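PDB 5Z0Q: aminotransferase, class I and II from Erwinia tasmaniensis, which belongs to the class I and II aminotransferases, a family of pyridoxal-5'-phosphate-dependent enzymes, and binds pyridoxal-5'-phosphate. Local coordinates for residues 144-156 with 180-193. Sequence-based numbering, arbitrary orientation.
Sequences LRLEQQRWVLDLD and TVYRRKELEAQLRF
Arg150 and Glu186 form the salt bridge of this contact, with Arg150 NH2 2.6 Å from Glu186 OE2. The carboxylate lies at the edge of the guanidinium, their planes 22° apart. OE2 is met on its syn side, though the donor stands 33° out of the carboxylate plane. Arg150 CB already points toward 180-193; CG lies beside the backbone N (chi1 -68°), and the chain then bends to bring the guanidinium edge to Glu186. The methyl CG2 of Thr180 lies over one guanidinium face. Arg150 NH1 makes a weak bond to Val181 O at 3.3 Å. It also sits over the Arg183 guanidinium; Glu323 makes salt bridges to both arginines, which probably offsets their like charges.

Beside this cluster, Thr180 OG1 donates to Trp151 O (2.9 Å) in the carbonyl plane, on a lone pair. Further along, Leu153 CB packs 4.1 Å from Tyr182 CE1. Its CD2 reaches Gln190 NE2, which lies over one face of the Tyr182 ring, offset toward its rim. At the far end Leu155 CB sits over the centre of the Phe193 ring, 3.8 Å from the centroid, in a CH-pi contact. Leu155 CD1 adds an apolar touch to Phe193 CD2.

A second bond positions Glu186: OE2 uses its anti lone pair to accept from Arg183 N (3.0 Å), the N-cap amide. Separately, an Asp156-Arg196 salt bridge ties the end of 144-156 to the same helix.

The contact joins the edge hairpin 139-152 and the chain after it to loop 180-183 and helix 184-197, as far as Phe193. This helix connects parallel neighbours 166-172 and 200-204, a beta-alpha-beta crossover in the large sheet of the aminotransferase fold. Gln190 rests on strand 166-172, while Leu153 and Leu155 also touch strands 117-122 and 139-146.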
ATOM      1  N   LEU A 144      25.887 -18.236  -6.461  1.00 28.61           N
ATOM      2  CA  LEU A 144      25.424 -19.055  -7.572  1.00 28.19           C
ATOM      3  C   LEU A 144      26.597 -19.420  -8.471  1.00 29.84           C
ATOM      4  O   LEU A 144      27.456 -18.585  -8.765  1.00 35.78           O
ATOM      5  CB  LEU A 144      24.358 -18.315  -8.379  1.00 26.65           C
ATOM      6  CG  LEU A 144      23.017 -18.064  -7.694  1.00 32.64           C
ATOM      7  CD1 LEU A 144      22.057 -17.371  -8.645  1.00 23.89           C
ATOM      8  CD2 LEU A 144      22.425 -19.371  -7.195  1.00 32.80           C
ATOM      9  N   ARG A 145      26.633 -20.675  -8.905  1.00 26.96           N
ATOM     10  CA  ARG A 145      27.698 -21.168  -9.763  1.00 25.20           C
ATOM     11  C   ARG A 145      27.126 -21.597 -11.106  1.00 29.46           C
ATOM     12  O   ARG A 145      26.012 -22.126 -11.180  1.00 27.50           O
ATOM     13  CB  ARG A 145      28.447 -22.333  -9.106  1.00 29.39           C
ATOM     14  CG  ARG A 145      29.206 -21.927  -7.855  1.00 36.51           C
ATOM     15  CD  ARG A 145      30.003 -20.656  -8.102  1.00 41.60           C
ATOM     16  NE  ARG A 145      30.610 -20.131  -6.884  1.00 46.22           N
ATOM     17  CZ  ARG A 145      31.242 -18.965  -6.810  1.00 49.82           C
ATOM     18  NH1 ARG A 145      31.347 -18.197  -7.887  1.00 41.83           N
ATOM     19  NH2 ARG A 145      31.767 -18.562  -5.660  1.00 43.13           N
ATOM     20  N   LEU A 146      27.896 -21.357 -12.162  1.00 31.40           N
ATOM     21  CA  LEU A 146      27.481 -21.706 -13.511  1.00 32.11           C
ATOM     22  C   LEU A 146      27.772 -23.177 -13.780  1.00 33.93           C
ATOM     23  O   LEU A 146      28.890 -23.648 -13.553  1.00 40.37           O
ATOM     24  CB  LEU A 146      28.204 -20.819 -14.525  1.00 37.76           C
ATOM     25  CG  LEU A 146      27.875 -21.012 -16.004  1.00 40.39           C
ATOM     26  CD1 LEU A 146      26.379 -20.939 -16.214  1.00 42.60           C
ATOM     27  CD2 LEU A 146      28.585 -19.962 -16.841  1.00 31.88           C
ATOM     28  N   GLU A 147      26.761 -23.903 -14.253  1.00 36.63           N
ATOM     29  CA  GLU A 147      26.920 -25.319 -14.571  1.00 46.32           C
ATOM     30  C   GLU A 147      25.980 -25.675 -15.712  1.00 49.90           C
ATOM     31  O   GLU A 147      24.769 -25.458 -15.606  1.00 42.78           O
ATOM     32  CB  GLU A 147      26.646 -26.197 -13.348  1.00 45.34           C
ATOM     33  CG  GLU A 147      26.840 -27.681 -13.601  1.00 53.42           C
ATOM     34  CD  GLU A 147      26.889 -28.492 -12.319  1.00 66.91           C
ATOM     35  OE1 GLU A 147      26.863 -27.887 -11.227  1.00 68.15           O
ATOM     36  OE2 GLU A 147      26.959 -29.736 -12.405  1.00 67.52           O
ATOM     37  N   GLN A 148      26.545 -26.220 -16.791  1.00 53.17           N
ATOM     38  CA  GLN A 148      25.793 -26.588 -17.991  1.00 49.44           C
ATOM     39  C   GLN A 148      24.994 -25.400 -18.524  1.00 47.05           C
ATOM     40  O   GLN A 148      23.816 -25.513 -18.869  1.00 43.75           O
ATOM     41  CB  GLN A 148      24.881 -27.788 -17.726  1.00 49.10           C
ATOM     42  CG  GLN A 148      25.624 -29.084 -17.446  1.00 49.95           C
ATOM     43  CD  GLN A 148      24.707 -30.291 -17.463  1.00 72.83           C
ATOM     44  OE1 GLN A 148      24.248 -30.753 -16.418  1.00 67.28           O
ATOM     45  NE2 GLN A 148      24.435 -30.810 -18.656  1.00 72.72           N
ATOM     46  N   GLN A 149      25.659 -24.244 -18.584  1.00 46.53           N
ATOM     47  CA  GLN A 149      25.053 -23.002 -19.066  1.00 39.45           C
ATOM     48  C   GLN A 149      23.809 -22.641 -18.259  1.00 38.64           C
ATOM     49  O   GLN A 149      22.823 -22.133 -18.796  1.00 31.28           O
ATOM     50  CB  GLN A 149      24.728 -23.088 -20.559  1.00 43.37           C
ATOM     51  CG  GLN A 149      25.940 -23.316 -21.446  1.00 49.31           C
ATOM     52  CD  GLN A 149      25.570 -23.466 -22.908  1.00 56.66           C
ATOM     53  OE1 GLN A 149      25.842 -22.584 -23.722  1.00 61.27           O
ATOM     54  NE2 GLN A 149      24.946 -24.587 -23.250  1.00 54.44           N
ATOM     55  N   ARG A 150      23.852 -22.916 -16.956  1.00 40.10           N
ATOM     56  CA  ARG A 150      22.764 -22.582 -16.049  1.00 35.40           C
ATOM     57  C   ARG A 150      23.336 -22.125 -14.716  1.00 35.73           C
ATOM     58  O   ARG A 150      24.350 -22.656 -14.252  1.00 40.20           O
ATOM     59  CB  ARG A 150      21.826 -23.771 -15.813  1.00 32.26           C
ATOM     60  CG  ARG A 150      21.002 -24.190 -17.014  1.00 35.65           C
ATOM     61  CD  ARG A 150      19.653 -24.711 -16.557  1.00 32.34           C
ATOM     62  NE  ARG A 150      19.744 -25.353 -15.249  1.00 28.41           N
ATOM     63  CZ  ARG A 150      18.695 -25.711 -14.517  1.00 32.01           C
ATOM     64  NH1 ARG A 150      17.468 -25.488 -14.965  1.00 42.20           N
ATOM     65  NH2 ARG A 150      18.872 -26.286 -13.336  1.00 28.98           N
ATOM     66  N   TRP A 151      22.674 -21.149 -14.101  1.00 30.41           N
ATOM     67  CA  TRP A 151      23.043 -20.671 -12.773  1.00 27.69           C
ATOM     68  C   TRP A 151      22.316 -21.520 -11.737  1.00 30.94           C
ATOM     69  O   TRP A 151      21.099 -21.395 -11.565  1.00 35.57           O
ATOM     70  CB  TRP A 151      22.705 -19.193 -12.616  1.00 26.87           C
ATOM     71  CG  TRP A 151      23.607 -18.293 -13.395  1.00 24.46           C
ATOM     72  CD1 TRP A 151      23.295 -17.592 -14.522  1.00 23.76           C
ATOM     73  CD2 TRP A 151      24.982 -18.005 -13.112  1.00 29.35           C
ATOM     74  NE1 TRP A 151      24.387 -16.878 -14.953  1.00 25.66           N
ATOM     75  CE2 TRP A 151      25.437 -17.116 -14.105  1.00 29.69           C
ATOM     76  CE3 TRP A 151      25.872 -18.413 -12.112  1.00 28.58           C
ATOM     77  CZ2 TRP A 151      26.742 -16.626 -14.129  1.00 29.58           C
ATOM     78  CZ3 TRP A 151      27.167 -17.925 -12.137  1.00 31.46           C
ATOM     79  CH2 TRP A 151      27.589 -17.041 -13.138  1.00 31.58           C
ATOM     80  N   VAL A 152      23.059 -22.381 -11.050  1.00 36.30           N
ATOM     81  CA  VAL A 152      22.488 -23.299 -10.076  1.00 38.41           C
ATOM     82  C   VAL A 152      22.898 -22.865  -8.674  1.00 34.41           C
ATOM     83  O   VAL A 152      23.887 -22.151  -8.471  1.00 30.94           O
ATOM     84  CB  VAL A 152      22.911 -24.759 -10.346  1.00 35.19           C
ATOM     85  CG1 VAL A 152      22.451 -25.196 -11.728  1.00 32.85           C
ATOM     86  CG2 VAL A 152      24.417 -24.910 -10.209  1.00 36.53           C
ATOM     87  N   LEU A 153      22.117 -23.308  -7.694  1.00 35.43           N
ATOM     88  CA  LEU A 153      22.354 -23.010  -6.288  1.00 25.31           C
ATOM     89  C   LEU A 153      22.727 -24.291  -5.555  1.00 36.32           C
ATOM     90  O   LEU A 153      22.024 -25.301  -5.663  1.00 42.62           O
ATOM     91  CB  LEU A 153      21.118 -22.373  -5.648  1.00 28.29           C
ATOM     92  CG  LEU A 153      21.211 -22.078  -4.150  1.00 28.19           C
ATOM     93  CD1 LEU A 153      22.370 -21.139  -3.853  1.00 25.23           C
ATOM     94  CD2 LEU A 153      19.902 -21.497  -3.642  1.00 27.50           C
ATOM     95  N   ASP A 154      23.829 -24.245  -4.810  1.00 38.21           N
ATOM     96  CA  ASP A 154      24.343 -25.393  -4.066  1.00 36.04           C
ATOM     97  C   ASP A 154      24.449 -24.989  -2.597  1.00 41.56           C
ATOM     98  O   ASP A 154      25.538 -24.718  -2.089  1.00 42.88           O
ATOM     99  CB  ASP A 154      25.699 -25.847  -4.636  1.00 37.04           C
ATOM    100  CG  ASP A 154      26.118 -27.213  -4.132  1.00 42.36           C
ATOM    101  OD1 ASP A 154      25.323 -27.855  -3.414  1.00 46.37           O
ATOM    102  OD2 ASP A 154      27.244 -27.645  -4.458  1.00 47.08           O
ATOM    103  N   LEU A 155      23.300 -24.946  -1.917  1.00 40.48           N
ATOM    104  CA  LEU A 155      23.288 -24.580  -0.503  1.00 33.81           C
ATOM    105  C   LEU A 155      24.021 -25.606   0.353  1.00 33.73           C
ATOM    106  O   LEU A 155      24.548 -25.259   1.416  1.00 34.33           O
ATOM    107  CB  LEU A 155      21.848 -24.418  -0.014  1.00 31.15           C
ATOM    108  CG  LEU A 155      21.069 -23.200  -0.514  1.00 35.29           C
ATOM    109  CD1 LEU A 155      19.586 -23.353  -0.215  1.00 22.56           C
ATOM    110  CD2 LEU A 155      21.614 -21.921   0.111  1.00 20.15           C
ATOM    111  N   ASP A 156      24.067 -26.863  -0.091  1.00 42.07           N
ATOM    112  CA  ASP A 156      24.717 -27.903   0.698  1.00 41.32           C
ATOM    113  C   ASP A 156      26.226 -27.703   0.761  1.00 36.57           C
ATOM    114  O   ASP A 156      26.868 -28.146   1.719  1.00 37.25           O
ATOM    115  CB  ASP A 156      24.385 -29.279   0.121  1.00 49.28           C
ATOM    116  CG  ASP A 156      22.911 -29.432  -0.206  1.00 58.58           C
ATOM    117  OD1 ASP A 156      22.460 -28.826  -1.203  1.00 51.40           O
ATOM    118  OD2 ASP A 156      22.204 -30.150   0.533  1.00 55.14           O
ATOM    119  N   THR A 180      16.843 -18.491 -13.804  1.00 23.73           N
ATOM    120  CA  THR A 180      16.859 -19.943 -13.714  1.00 25.91           C
ATOM    121  C   THR A 180      15.526 -20.464 -13.191  1.00 31.41           C
ATOM    122  O   THR A 180      15.011 -19.977 -12.179  1.00 30.30           O
ATOM    123  CB  THR A 180      17.994 -20.405 -12.802  1.00 30.31           C
ATOM    124  OG1 THR A 180      19.251 -20.010 -13.365  1.00 39.84           O
ATOM    125  CG2 THR A 180      17.966 -21.919 -12.641  1.00 25.92           C
ATOM    126  N   VAL A 181      14.971 -21.451 -13.886  1.00 28.58           N
ATOM    127  CA  VAL A 181      13.795 -22.184 -13.434  1.00 25.20           C
ATOM    128  C   VAL A 181      14.291 -23.456 -12.758  1.00 30.64           C
ATOM    129  O   VAL A 181      14.782 -24.373 -13.425  1.00 37.15           O
ATOM    130  CB  VAL A 181      12.844 -22.501 -14.594  1.00 28.67           C
ATOM    131  CG1 VAL A 181      11.702 -23.387 -14.116  1.00 23.29           C
ATOM    132  CG2 VAL A 181      12.311 -21.218 -15.211  1.00 23.17           C
ATOM    133  N   TYR A 182      14.169 -23.516 -11.435  1.00 26.34           N
ATOM    134  CA  TYR A 182      14.705 -24.647 -10.690  1.00 31.84           C
ATOM    135  C   TYR A 182      13.899 -25.910 -10.965  1.00 24.09           C
ATOM    136  O   TYR A 182      12.665 -25.891 -10.974  1.00 27.64           O
ATOM    137  CB  TYR A 182      14.719 -24.342  -9.193  1.00 25.02           C
ATOM    138  CG  TYR A 182      15.732 -23.290  -8.804  1.00 24.51           C
ATOM    139  CD1 TYR A 182      17.070 -23.618  -8.635  1.00 25.94           C
ATOM    140  CD2 TYR A 182      15.351 -21.969  -8.610  1.00 27.32           C
ATOM    141  CE1 TYR A 182      18.002 -22.661  -8.282  1.00 30.23           C
ATOM    142  CE2 TYR A 182      16.276 -21.005  -8.257  1.00 31.56           C
ATOM    143  CZ  TYR A 182      17.600 -21.356  -8.094  1.00 33.19           C
ATOM    144  OH  TYR A 182      18.523 -20.399  -7.744  1.00 41.88           O
ATOM    145  N   ARG A 183      14.610 -27.013 -11.190  1.00 32.60           N
ATOM    146  CA  ARG A 183      13.984 -28.297 -11.463  1.00 34.83           C
ATOM    147  C   ARG A 183      13.506 -28.938 -10.161  1.00 29.62           C
ATOM    148  O   ARG A 183      13.734 -28.428  -9.061  1.00 31.20           O
ATOM    149  CB  ARG A 183      14.955 -29.215 -12.203  1.00 29.66           C
ATOM    150  CG  ARG A 183      15.396 -28.697 -13.564  1.00 28.63           C
ATOM    151  CD  ARG A 183      14.232 -28.605 -14.538  1.00 27.34           C
ATOM    152  NE  ARG A 183      14.683 -28.263 -15.885  1.00 39.56           N
ATOM    153  CZ  ARG A 183      14.834 -27.020 -16.330  1.00 38.75           C
ATOM    154  NH1 ARG A 183      14.568 -25.992 -15.536  1.00 36.68           N
ATOM    155  NH2 ARG A 183      15.252 -26.802 -17.571  1.00 29.02           N
ATOM    156  N   ARG A 184      12.835 -30.085 -10.291  1.00 29.84           N
ATOM    157  CA  ARG A 184      12.261 -30.738  -9.119  1.00 33.75           C
ATOM    158  C   ARG A 184      13.344 -31.309  -8.210  1.00 34.02           C
ATOM    159  O   ARG A 184      13.221 -31.253  -6.982  1.00 30.38           O
ATOM    160  CB  ARG A 184      11.288 -31.833  -9.551  1.00 33.10           C
ATOM    161  CG  ARG A 184      10.402 -32.336  -8.427  1.00 35.97           C
ATOM    162  CD  ARG A 184       9.238 -33.161  -8.949  1.00 33.93           C
ATOM    163  NE  ARG A 184       8.295 -33.473  -7.880  1.00 44.56           N
ATOM    164  CZ  ARG A 184       7.238 -32.727  -7.575  1.00 44.02           C
ATOM    165  NH1 ARG A 184       6.982 -31.624  -8.264  1.00 40.92           N
ATOM    166  NH2 ARG A 184       6.436 -33.084  -6.581  1.00 44.33           N
ATOM    167  N   LYS A 185      14.411 -31.862  -8.795  1.00 35.58           N
ATOM    168  CA  LYS A 185      15.501 -32.395  -7.984  1.00 32.54           C
ATOM    169  C   LYS A 185      16.235 -31.289  -7.238  1.00 34.40           C
ATOM    170  O   LYS A 185      16.709 -31.507  -6.117  1.00 34.56           O
ATOM    171  CB  LYS A 185      16.478 -33.180  -8.862  1.00 37.70           C
ATOM    172  CG  LYS A 185      15.882 -34.427  -9.503  1.00 47.89           C
ATOM    173  CD  LYS A 185      15.801 -35.583  -8.518  1.00 49.87           C
ATOM    174  CE  LYS A 185      17.186 -36.104  -8.163  1.00 58.14           C
ATOM    175  NZ  LYS A 185      17.121 -37.329  -7.317  1.00 50.75           N
ATOM    176  N   GLU A 186      16.335 -30.101  -7.836  1.00 30.66           N
ATOM    177  CA  GLU A 186      17.021 -28.995  -7.181  1.00 30.81           C
ATOM    178  C   GLU A 186      16.176 -28.403  -6.061  1.00 33.31           C
ATOM    179  O   GLU A 186      16.713 -27.985  -5.029  1.00 33.71           O
ATOM    180  CB  GLU A 186      17.383 -27.922  -8.207  1.00 33.73           C
ATOM    181  CG  GLU A 186      17.960 -28.480  -9.499  1.00 36.00           C
ATOM    182  CD  GLU A 186      18.432 -27.396 -10.447  1.00 34.49           C
ATOM    183  OE1 GLU A 186      19.657 -27.165 -10.522  1.00 38.61           O
ATOM    184  OE2 GLU A 186      17.578 -26.772 -11.114  1.00 28.30           O
ATOM    185  N   LEU A 187      14.854 -28.360  -6.244  1.00 29.73           N
ATOM    186  CA  LEU A 187      13.980 -27.869  -5.183  1.00 28.60           C
ATOM    187  C   LEU A 187      13.957 -28.827  -4.000  1.00 27.91           C
ATOM    188  O   LEU A 187      13.950 -28.393  -2.842  1.00 25.85           O
ATOM    189  CB  LEU A 187      12.568 -27.650  -5.723  1.00 29.68           C
ATOM    190  CG  LEU A 187      12.385 -26.462  -6.671  1.00 29.52           C
ATOM    191  CD1 LEU A 187      10.976 -26.434  -7.236  1.00 20.40           C
ATOM    192  CD2 LEU A 187      12.704 -25.156  -5.956  1.00 24.75           C
ATOM    193  N   GLU A 188      13.944 -30.134  -4.269  1.00 30.46           N
ATOM    194  CA  GLU A 188      13.975 -31.108  -3.183  1.00 28.68           C
ATOM    195  C   GLU A 188      15.307 -31.080  -2.446  1.00 27.77           C
ATOM    196  O   GLU A 188      15.370 -31.455  -1.270  1.00 29.47           O
ATOM    197  CB  GLU A 188      13.685 -32.508  -3.721  1.00 29.41           C
ATOM    198  CG  GLU A 188      12.270 -32.678  -4.255  1.00 36.40           C
ATOM    199  CD  GLU A 188      11.978 -34.094  -4.711  1.00 53.77           C
ATOM    200  OE1 GLU A 188      12.923 -34.910  -4.767  1.00 52.96           O
ATOM    201  OE2 GLU A 188      10.801 -34.391  -5.010  1.00 51.54           O
ATOM    202  N   ALA A 189      16.375 -30.640  -3.113  1.00 30.67           N
ATOM    203  CA  ALA A 189      17.643 -30.443  -2.421  1.00 32.69           C
ATOM    204  C   ALA A 189      17.580 -29.229  -1.502  1.00 32.35           C
ATOM    205  O   ALA A 189      18.071 -29.274  -0.367  1.00 32.56           O
ATOM    206  CB  ALA A 189      18.780 -30.295  -3.431  1.00 33.24           C
ATOM    207  N   GLN A 190      16.979 -28.136  -1.976  1.00 27.82           N
ATOM    208  CA  GLN A 190      16.793 -26.965  -1.127  1.00 31.10           C
ATOM    209  C   GLN A 190      15.848 -27.261   0.030  1.00 36.13           C
ATOM    210  O   GLN A 190      15.993 -26.680   1.112  1.00 37.30           O
ATOM    211  CB  GLN A 190      16.270 -25.794  -1.959  1.00 23.89           C
ATOM    212  CG  GLN A 190      17.179 -25.407  -3.113  1.00 27.07           C
ATOM    213  CD  GLN A 190      16.523 -24.439  -4.076  1.00 36.65           C
ATOM    214  OE1 GLN A 190      15.336 -24.136  -3.957  1.00 36.97           O
ATOM    215  NE2 GLN A 190      17.294 -23.947  -5.039  1.00 35.52           N
ATOM    216  N   LEU A 191      14.880 -28.157  -0.178  1.00 34.67           N
ATOM    217  CA  LEU A 191      13.992 -28.549   0.912  1.00 31.61           C
ATOM    218  C   LEU A 191      14.739 -29.358   1.965  1.00 33.40           C
ATOM    219  O   LEU A 191      14.553 -29.140   3.168  1.00 32.32           O
ATOM    220  CB  LEU A 191      12.808 -29.345   0.366  1.00 27.46           C
ATOM    221  CG  LEU A 191      11.867 -29.936   1.415  1.00 26.72           C
ATOM    222  CD1 LEU A 191      11.299 -28.842   2.305  1.00 25.00           C
ATOM    223  CD2 LEU A 191      10.748 -30.731   0.754  1.00 36.12           C
ATOM    224  N   ARG A 192      15.586 -30.296   1.533  1.00 31.37           N
ATOM    225  CA  ARG A 192      16.363 -31.079   2.487  1.00 28.39           C
ATOM    226  C   ARG A 192      17.346 -30.206   3.254  1.00 32.03           C
ATOM    227  O   ARG A 192      17.647 -30.486   4.420  1.00 30.95           O
ATOM    228  CB  ARG A 192      17.094 -32.216   1.769  1.00 23.14           C
ATOM    229  CG  ARG A 192      16.175 -33.351   1.337  1.00 26.58           C
ATOM    230  CD  ARG A 192      16.939 -34.523   0.735  1.00 28.30           C
ATOM    231  NE  ARG A 192      16.854 -34.551  -0.724  1.00 33.87           N
ATOM    232  CZ  ARG A 192      17.874 -34.299  -1.540  1.00 38.91           C
ATOM    233  NH1 ARG A 192      19.069 -34.008  -1.044  1.00 28.40           N
ATOM    234  NH2 ARG A 192      17.699 -34.347  -2.854  1.00 37.46           N
ATOM    235  N   PHE A 193      17.848 -29.140   2.625  1.00 37.20           N
ATOM    236  CA  PHE A 193      18.704 -28.200   3.339  1.00 33.01           C
ATOM    237  C   PHE A 193      17.923 -27.451   4.410  1.00 33.29           C
ATOM    238  O   PHE A 193      18.442 -27.201   5.505  1.00 34.98           O
ATOM    239  CB  PHE A 193      19.342 -27.221   2.354  1.00 31.11           C
ATOM    240  CG  PHE A 193      20.157 -26.141   3.010  1.00 32.58           C
ATOM    241  CD1 PHE A 193      21.449 -26.393   3.437  1.00 34.03           C
ATOM    242  CD2 PHE A 193      19.634 -24.870   3.188  1.00 35.53           C
ATOM    243  CE1 PHE A 193      22.203 -25.401   4.036  1.00 29.75           C
ATOM    244  CE2 PHE A 193      20.384 -23.874   3.787  1.00 33.48           C
ATOM    245  CZ  PHE A 193      21.670 -24.140   4.210  1.00 31.25           C
TER